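Local structure of rRNA N-glycosidase (Bougainvillea spectabilis, 3CTK) at residues A[119-124]-A[151-156]; A[104-109]-A[145-150]. The protein belongs to the ribosome-inactivating proteins of plants, a family whose single-chain members fold into a mixed beta-sheet packed against a largely helical region. All blocks are in the same frame, centred on the assembly; numbering follows the deposited sequence.

Contact 1: residues A[119-124]-A[151-156]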
ATOM      1  N   ASN A 119     -15.114   5.554   6.087  1.00  8.24           N
ATOM      2  CA  ASN A 119     -16.521   5.533   6.484  1.00  8.94           C
ATOM      3  C   ASN A 119     -16.826   4.295   7.324  1.00  7.60           C
ATOM      4  O   ASN A 119     -17.653   4.340   8.237  1.00  8.39           O
ATOM      5  CB  ASN A 119     -17.436   5.549   5.255  1.00 10.51           C
ATOM      6  CG  ASN A 119     -17.560   6.932   4.639  1.00 14.54           C
ATOM      7  OD1 ASN A 119     -17.038   7.913   5.175  1.00 13.96           O
ATOM      8  ND2 ASN A 119     -18.263   7.019   3.511  1.00 14.99           N
ATOM      9  N   ALA A 120     -16.159   3.191   7.013  1.00  5.33           N
ATOM     10  CA  ALA A 120     -16.372   1.948   7.748  1.00  5.40           C
ATOM     11  C   ALA A 120     -15.595   1.948   9.061  1.00  4.62           C
ATOM     12  O   ALA A 120     -16.079   1.454  10.083  1.00  5.74           O
ATOM     13  CB  ALA A 120     -15.960   0.751   6.884  1.00  5.24           C
ATOM     14  N   ALA A 121     -14.394   2.515   9.035  1.00  4.92           N
ATOM     15  CA  ALA A 121     -13.544   2.575  10.225  1.00  5.32           C
ATOM     16  C   ALA A 121     -14.036   3.639  11.203  1.00  5.87           C
ATOM     17  O   ALA A 121     -13.799   3.545  12.409  1.00  5.77           O
ATOM     18  CB  ALA A 121     -12.100   2.876   9.816  1.00  5.97           C
ATOM     19  N   LYS A 122     -14.721   4.644  10.661  1.00  6.27           N
ATOM     20  CA  LYS A 122     -15.272   5.760  11.424  1.00  6.65           C
ATOM     21  C   LYS A 122     -14.190   6.706  11.930  1.00  7.34           C
ATOM     22  O   LYS A 122     -14.388   7.448  12.894  1.00  7.71           O
ATOM     23  CB  LYS A 122     -16.133   5.245  12.584  1.00  8.34           C
ATOM     24  CG  LYS A 122     -17.290   4.367  12.111  1.00  8.43           C
ATOM     25  CD  LYS A 122     -18.385   4.253  13.161  1.00 10.91           C
ATOM     26  CE  LYS A 122     -19.569   3.461  12.632  1.00 12.12           C
ATOM     27  NZ  LYS A 122     -20.724   3.505  13.577  1.00 14.01           N
ATOM     28  N   VAL A 123     -13.043   6.671  11.262  1.00  7.54           N
ATOM     29  CA  VAL A 123     -11.912   7.523  11.608  1.00  7.72           C
ATOM     30  C   VAL A 123     -11.172   7.875  10.323  1.00  8.32           C
ATOM     31  O   VAL A 123     -10.919   7.010   9.485  1.00  6.20           O
ATOM     32  CB  VAL A 123     -10.938   6.817  12.588  1.00  8.15           C
ATOM     33  CG1 VAL A 123     -10.360   5.570  11.947  1.00  9.66           C
ATOM     34  CG2 VAL A 123      -9.820   7.780  12.997  1.00  8.79           C
ATOM     35  N   ASP A 124     -10.834   9.149  10.163  1.00  9.26           N
ATOM     36  CA  ASP A 124     -10.137   9.586   8.961  1.00 11.82           C
ATOM     37  C   ASP A 124      -8.629   9.342   9.036  1.00  9.61           C
ATOM     38  O   ASP A 124      -8.060   9.239  10.125  1.00  9.04           O
ATOM     39  CB  ASP A 124     -10.416  11.067   8.709  1.00 16.10           C
ATOM     40  CG  ASP A 124     -10.914  11.326   7.302  1.00 23.44           C
ATOM     41  OD1 ASP A 124     -10.165  11.038   6.341  1.00 26.61           O
ATOM     42  OD2 ASP A 124     -12.058  11.804   7.157  1.00 26.54           O
ATOM     43  N   GLU A 151     -13.312  -2.779  12.576  1.00  7.69           N
ATOM     44  CA  GLU A 151     -11.945  -3.126  12.939  1.00  7.39           C
ATOM     45  C   GLU A 151     -11.110  -3.514  11.725  1.00  5.83           C
ATOM     46  O   GLU A 151      -9.924  -3.181  11.644  1.00  4.19           O
ATOM     47  CB  GLU A 151     -11.942  -4.264  13.961  1.00 10.90           C
ATOM     48  CG  GLU A 151     -12.501  -3.856  15.310  1.00 18.42           C
ATOM     49  CD  GLU A 151     -11.740  -2.694  15.915  1.00 23.63           C
ATOM     50  OE1 GLU A 151     -10.525  -2.846  16.160  1.00 27.17           O
ATOM     51  OE2 GLU A 151     -12.355  -1.629  16.140  1.00 27.87           O
ATOM     52  N   ILE A 152     -11.729  -4.217  10.782  1.00  3.93           N
ATOM     53  CA  ILE A 152     -11.028  -4.638   9.577  1.00  4.63           C
ATOM     54  C   ILE A 152     -10.687  -3.427   8.707  1.00  4.78           C
ATOM     55  O   ILE A 152      -9.623  -3.381   8.088  1.00  2.59           O
ATOM     56  CB  ILE A 152     -11.868  -5.661   8.783  1.00  3.55           C
ATOM     57  CG1 ILE A 152     -11.976  -6.957   9.593  1.00  5.11           C
ATOM     58  CG2 ILE A 152     -11.221  -5.946   7.435  1.00  5.37           C
ATOM     59  CD1 ILE A 152     -12.963  -7.976   9.029  1.00  4.15           C
ATOM     60  N   ALA A 153     -11.581  -2.444   8.664  1.00  3.18           N
ATOM     61  CA  ALA A 153     -11.316  -1.248   7.871  1.00  4.05           C
ATOM     62  C   ALA A 153     -10.103  -0.518   8.450  1.00  3.31           C
ATOM     63  O   ALA A 153      -9.286   0.030   7.708  1.00  4.85           O
ATOM     64  CB  ALA A 153     -12.540  -0.323   7.863  1.00  3.28           C
ATOM     65  N   LYS A 154      -9.979  -0.513   9.776  1.00  3.61           N
ATOM     66  CA  LYS A 154      -8.847   0.151  10.420  1.00  5.02           C
ATOM     67  C   LYS A 154      -7.549  -0.550  10.029  1.00  5.53           C
ATOM     68  O   LYS A 154      -6.542   0.096   9.755  1.00  4.86           O
ATOM     69  CB  LYS A 154      -9.011   0.137  11.941  1.00  5.77           C
ATOM     70  CG  LYS A 154     -10.121   1.054  12.442  1.00 10.47           C
ATOM     71  CD  LYS A 154     -10.310   0.971  13.953  1.00 15.37           C
ATOM     72  CE  LYS A 154      -9.097   1.490  14.709  1.00 20.58           C
ATOM     73  NZ  LYS A 154      -7.866   0.679  14.469  1.00 25.06           N
ATOM     74  N   PHE A 155      -7.577  -1.879  10.005  1.00  4.74           N
ATOM     75  CA  PHE A 155      -6.400  -2.647   9.616  1.00  4.39           C
ATOM     76  C   PHE A 155      -5.986  -2.274   8.190  1.00  4.35           C
ATOM     77  O   PHE A 155      -4.811  -2.007   7.924  1.00  3.33           O
ATOM     78  CB  PHE A 155      -6.698  -4.148   9.687  1.00  3.70           C
ATOM     79  CG  PHE A 155      -5.703  -4.996   8.948  1.00  3.72           C
ATOM     80  CD1 PHE A 155      -4.389  -5.107   9.397  1.00  4.43           C
ATOM     81  CD2 PHE A 155      -6.069  -5.656   7.778  1.00  5.97           C
ATOM     82  CE1 PHE A 155      -3.456  -5.858   8.690  1.00  4.14           C
ATOM     83  CE2 PHE A 155      -5.139  -6.413   7.062  1.00  5.94           C
ATOM     84  CZ  PHE A 155      -3.831  -6.513   7.518  1.00  5.67           C
ATOM     85  N   PHE A 156      -6.948  -2.254   7.271  1.00  4.01           N
ATOM     86  CA  PHE A 156      -6.637  -1.912   5.885  1.00  4.34           C
ATOM     87  C   PHE A 156      -6.028  -0.518   5.773  1.00  5.07           C
ATOM     88  O   PHE A 156      -5.045  -0.324   5.065  1.00  5.10           O
ATOM     89  CB  PHE A 156      -7.887  -2.012   4.999  1.00  4.35           C
ATOM     90  CG  PHE A 156      -8.191  -3.412   4.530  1.00  4.52           C
ATOM     91  CD1 PHE A 156      -9.390  -4.033   4.866  1.00  5.08           C
ATOM     92  CD2 PHE A 156      -7.272  -4.108   3.748  1.00  7.04           C
ATOM     93  CE1 PHE A 156      -9.672  -5.326   4.430  1.00  6.20           C
ATOM     94  CE2 PHE A 156      -7.544  -5.402   3.307  1.00  7.89           C
ATOM     95  CZ  PHE A 156      -8.747  -6.013   3.648  1.00  5.25           C
TER
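Ala121, Ala153 and Lys154 carry most of the surface that the end of helix 114-121 and the start of helix 149-168 bury against each other. The methyl of Ala153 points at the neighbouring helix and fits between two consecutive alanines there. Its CB lies 3.7 Å from CB of Ala120 and 3.8 Å from CB of Ala121. It also comes up against the backbone, with Ala153 CB 3.6 Å from the amide N of Ala121, so side chain meets main chain as well as methyl meeting methyl. With nothing larger than a methyl at these three positions, the helices come close: the CA atoms of Ala121 and Ala153 are 5.0 Å apart.

One residue further along, Lys154 closes the flank of this small alanine patch. Its CG stands beside its own backbone N and anti to the carbonyl carbon (chi1 -71°), which lays the first part of the chain next to Ala121, with Lys154 CG 3.8 Å from Ala121 CB. The touching part is aliphatic; further out the chain bends at chi3 and chi4, and the ammonium group ends well clear of the alanines. Helix 114-121 ends here, Lys122 being the first residue to leave helical geometry, with a positive phi.

Neighbouring residues extend the apolar surface: Phe110 packs on both Ala120 and Ala153, and Leu157, a turn further along helix 149-168, reaches Ala121. The junction thus joins two helices of the ribosome-inactivating protein fold through methyl and methylene groups. Its chemistry implies a contact made by van der Waals packing, in which small side chains let the helices approach closely; the polar tie beside it comes from Gln150, on Ala121 O.

Contact 2: residues A[104-109]-A[145-150]; sequences NRVTLT and KTINGQ
Val106 and Ile147 reach toward each other tip to tip, joining the edge strand 105-108 of the six-stranded mixed sheet in this ribosome-inactivating protein fold to the loop that leads into helix 149-168. The closest atoms are CG2 of Val106 and CG1 of Ile147, 4.2 Å apart. With CG1 of the valine anti to the backbone N (chi1 175°), both its methyls face the isoleucine, CG2 being slightly the nearer.

Ile147 uses its other branch, CG2, for Leu108. The leucine does not aim its CB straight at the loop; its chain brings CD2 to 4.3 Å from Ile147 CG2. The isoleucine therefore bridges two residues on one side of the strand, and Arg83 of the adjacent strand 81-88 and Ile152 of helix 149-168 also touch it. Leu108 is the buried member of the trio, packed on Val85, Ile152 and Phe156, whereas Ile147 is exposed.

Asn148, next in the chain, is the N-cap of helix 149-168: its side-chain OD1 accepts a hydrogen bond from the backbone N of Glu151.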
ATOM      1  N   ASN A 104     -13.554 -20.750   3.607  1.00  6.99           N
ATOM      2  CA  ASN A 104     -14.140 -19.679   4.406  1.00  6.75           C
ATOM      3  C   ASN A 104     -13.685 -18.408   3.700  1.00  6.68           C
ATOM      4  O   ASN A 104     -12.601 -17.900   3.977  1.00  6.82           O
ATOM      5  CB  ASN A 104     -13.595 -19.692   5.842  1.00  7.01           C
ATOM      6  CG  ASN A 104     -14.246 -18.633   6.724  1.00  6.70           C
ATOM      7  OD1 ASN A 104     -14.926 -17.730   6.233  1.00  5.14           O
ATOM      8  ND2 ASN A 104     -14.031 -18.738   8.035  1.00  7.85           N
ATOM      9  N   ARG A 105     -14.505 -17.921   2.774  1.00  6.01           N
ATOM     10  CA  ARG A 105     -14.178 -16.723   2.007  1.00  5.36           C
ATOM     11  C   ARG A 105     -15.200 -15.631   2.301  1.00  6.38           C
ATOM     12  O   ARG A 105     -16.405 -15.820   2.133  1.00  6.24           O
ATOM     13  CB  ARG A 105     -14.153 -17.054   0.511  1.00  6.38           C
ATOM     14  CG  ARG A 105     -13.264 -18.255   0.173  1.00  7.52           C
ATOM     15  CD  ARG A 105     -13.314 -18.631  -1.310  1.00  7.18           C
ATOM     16  NE  ARG A 105     -12.487 -17.778  -2.167  1.00  6.52           N
ATOM     17  CZ  ARG A 105     -11.159 -17.850  -2.254  1.00  7.80           C
ATOM     18  NH1 ARG A 105     -10.482 -18.736  -1.531  1.00  5.99           N
ATOM     19  NH2 ARG A 105     -10.506 -17.042  -3.083  1.00  7.17           N
ATOM     20  N   VAL A 106     -14.703 -14.487   2.744  1.00  5.35           N
ATOM     21  CA  VAL A 106     -15.559 -13.370   3.104  1.00  6.56           C
ATOM     22  C   VAL A 106     -15.439 -12.205   2.134  1.00  7.69           C
ATOM     23  O   VAL A 106     -14.338 -11.768   1.812  1.00  7.63           O
ATOM     24  CB  VAL A 106     -15.208 -12.862   4.529  1.00  6.46           C
ATOM     25  CG1 VAL A 106     -16.018 -11.613   4.868  1.00  7.93           C
ATOM     26  CG2 VAL A 106     -15.469 -13.962   5.550  1.00  8.75           C
ATOM     27  N   THR A 107     -16.577 -11.722   1.653  1.00  9.60           N
ATOM     28  CA  THR A 107     -16.589 -10.568   0.771  1.00 11.56           C
ATOM     29  C   THR A 107     -17.148  -9.446   1.629  1.00 10.48           C
ATOM     30  O   THR A 107     -18.315  -9.485   2.025  1.00  9.48           O
ATOM     31  CB  THR A 107     -17.489 -10.775  -0.471  1.00 14.47           C
ATOM     32  OG1 THR A 107     -18.717 -11.411  -0.087  1.00 19.02           O
ATOM     33  CG2 THR A 107     -16.771 -11.624  -1.511  1.00 18.44           C
ATOM     34  N   LEU A 108     -16.298  -8.473   1.944  1.00  7.99           N
ATOM     35  CA  LEU A 108     -16.689  -7.336   2.769  1.00  8.42           C
ATOM     36  C   LEU A 108     -17.696  -6.456   2.028  1.00  8.90           C
ATOM     37  O   LEU A 108     -17.809  -6.521   0.803  1.00  8.83           O
ATOM     38  CB  LEU A 108     -15.445  -6.525   3.155  1.00  7.70           C
ATOM     39  CG  LEU A 108     -14.410  -7.307   3.980  1.00  5.86           C
ATOM     40  CD1 LEU A 108     -13.099  -6.530   4.072  1.00  5.11           C
ATOM     41  CD2 LEU A 108     -14.981  -7.585   5.367  1.00  5.13           C
ATOM     42  N   THR A 109     -18.429  -5.636   2.774  1.00  9.62           N
ATOM     43  CA  THR A 109     -19.433  -4.770   2.173  1.00 10.60           C
ATOM     44  C   THR A 109     -18.861  -3.462   1.637  1.00 10.41           C
ATOM     45  O   THR A 109     -19.559  -2.716   0.952  1.00 13.04           O
ATOM     46  CB  THR A 109     -20.567  -4.450   3.173  1.00 10.37           C
ATOM     47  OG1 THR A 109     -20.021  -3.808   4.331  1.00 12.53           O
ATOM     48  CG2 THR A 109     -21.284  -5.731   3.592  1.00 10.79           C
ATOM     49  N   LYS A 145     -10.830 -13.647  14.937  1.00  8.96           N
ATOM     50  CA  LYS A 145     -12.040 -13.137  15.568  1.00 10.17           C
ATOM     51  C   LYS A 145     -13.192 -13.022  14.580  1.00  9.58           C
ATOM     52  O   LYS A 145     -12.983 -13.068  13.370  1.00  9.93           O
ATOM     53  CB  LYS A 145     -11.751 -11.776  16.202  1.00 11.44           C
ATOM     54  CG  LYS A 145     -10.885 -11.890  17.445  1.00 16.77           C
ATOM     55  CD  LYS A 145     -10.462 -10.544  17.984  1.00 20.51           C
ATOM     56  CE  LYS A 145      -9.907 -10.695  19.387  1.00 23.22           C
ATOM     57  NZ  LYS A 145      -8.982 -11.857  19.481  1.00 25.87           N
ATOM     58  N   THR A 146     -14.412 -12.890  15.093  1.00 11.23           N
ATOM     59  CA  THR A 146     -15.567 -12.759  14.216  1.00 11.88           C
ATOM     60  C   THR A 146     -15.385 -11.507  13.366  1.00 12.05           C
ATOM     61  O   THR A 146     -14.798 -10.524  13.818  1.00 12.17           O
ATOM     62  CB  THR A 146     -16.881 -12.652  15.016  1.00 14.55           C
ATOM     63  OG1 THR A 146     -16.804 -11.552  15.927  1.00 16.81           O
ATOM     64  CG2 THR A 146     -17.129 -13.933  15.790  1.00 15.61           C
ATOM     65  N   ILE A 147     -15.883 -11.556  12.135  1.00 11.56           N
ATOM     66  CA  ILE A 147     -15.766 -10.440  11.203  1.00 10.01           C
ATOM     67  C   ILE A 147     -16.446  -9.165  11.702  1.00 10.31           C
ATOM     68  O   ILE A 147     -17.665  -9.124  11.890  1.00 10.23           O
ATOM     69  CB  ILE A 147     -16.355 -10.823   9.817  1.00  9.71           C
ATOM     70  CG1 ILE A 147     -15.545 -11.970   9.204  1.00  9.50           C
ATOM     71  CG2 ILE A 147     -16.363  -9.615   8.892  1.00  9.88           C
ATOM     72  CD1 ILE A 147     -14.090 -11.617   8.895  1.00 10.26           C
ATOM     73  N   ASN A 148     -15.641  -8.132  11.925  1.00  9.24           N
ATOM     74  CA  ASN A 148     -16.135  -6.836  12.373  1.00  9.14           C
ATOM     75  C   ASN A 148     -15.652  -5.806  11.354  1.00  8.68           C
ATOM     76  O   ASN A 148     -14.471  -5.457  11.319  1.00  6.70           O
ATOM     77  CB  ASN A 148     -15.587  -6.504  13.762  1.00  9.85           C
ATOM     78  CG  ASN A 148     -16.094  -5.174  14.282  1.00 12.78           C
ATOM     79  OD1 ASN A 148     -15.897  -4.136  13.654  1.00 14.91           O
ATOM     80  ND2 ASN A 148     -16.750  -5.198  15.435  1.00 16.16           N
ATOM     81  N   GLY A 149     -16.578  -5.331  10.526  1.00  7.62           N
ATOM     82  CA  GLY A 149     -16.239  -4.371   9.492  1.00  8.06           C
ATOM     83  C   GLY A 149     -15.411  -3.177   9.923  1.00  8.15           C
ATOM     84  O   GLY A 149     -14.462  -2.798   9.230  1.00  7.15           O
ATOM     85  N   GLN A 150     -15.761  -2.575  11.054  1.00  6.54           N
ATOM     86  CA  GLN A 150     -15.035  -1.406  11.537  1.00  7.30           C
ATOM     87  C   GLN A 150     -13.570  -1.689  11.861  1.00  8.38           C
ATOM     88  O   GLN A 150     -12.683  -0.930  11.463  1.00  7.04           O
ATOM     89  CB  GLN A 150     -15.736  -0.816  12.764  1.00  8.76           C
ATOM     90  CG  GLN A 150     -14.979   0.324  13.423  1.00 11.12           C
ATOM     91  CD  GLN A 150     -15.779   0.994  14.525  1.00 10.44           C
ATOM     92  OE1 GLN A 150     -16.545   0.343  15.234  1.00 11.79           O
ATOM     93  NE2 GLN A 150     -15.590   2.297  14.684  1.00 11.21           N
TER

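How the contacts relate
The centres of the two contacts lie 13 Å apart on the same side of the chain's centre, and helix 149-168 serves both: contact 2 uses the loop entering it and its first residues, contact 1 the residues that follow. Along the chain the segments alternate, 104-109, 119-124, 145-150 and 151-156, with strand 105-108 and helix 114-121 successive elements. The two sites also touch directly. Gln150 NE2 probably donates a hydrogen bond to Ala121 O at 3.2 Å, and Phe156 CE1 packs 3.7 Å from Leu108 CD1. The beginning of one helix is thereby tied to both the sheet edge and helix 114-121.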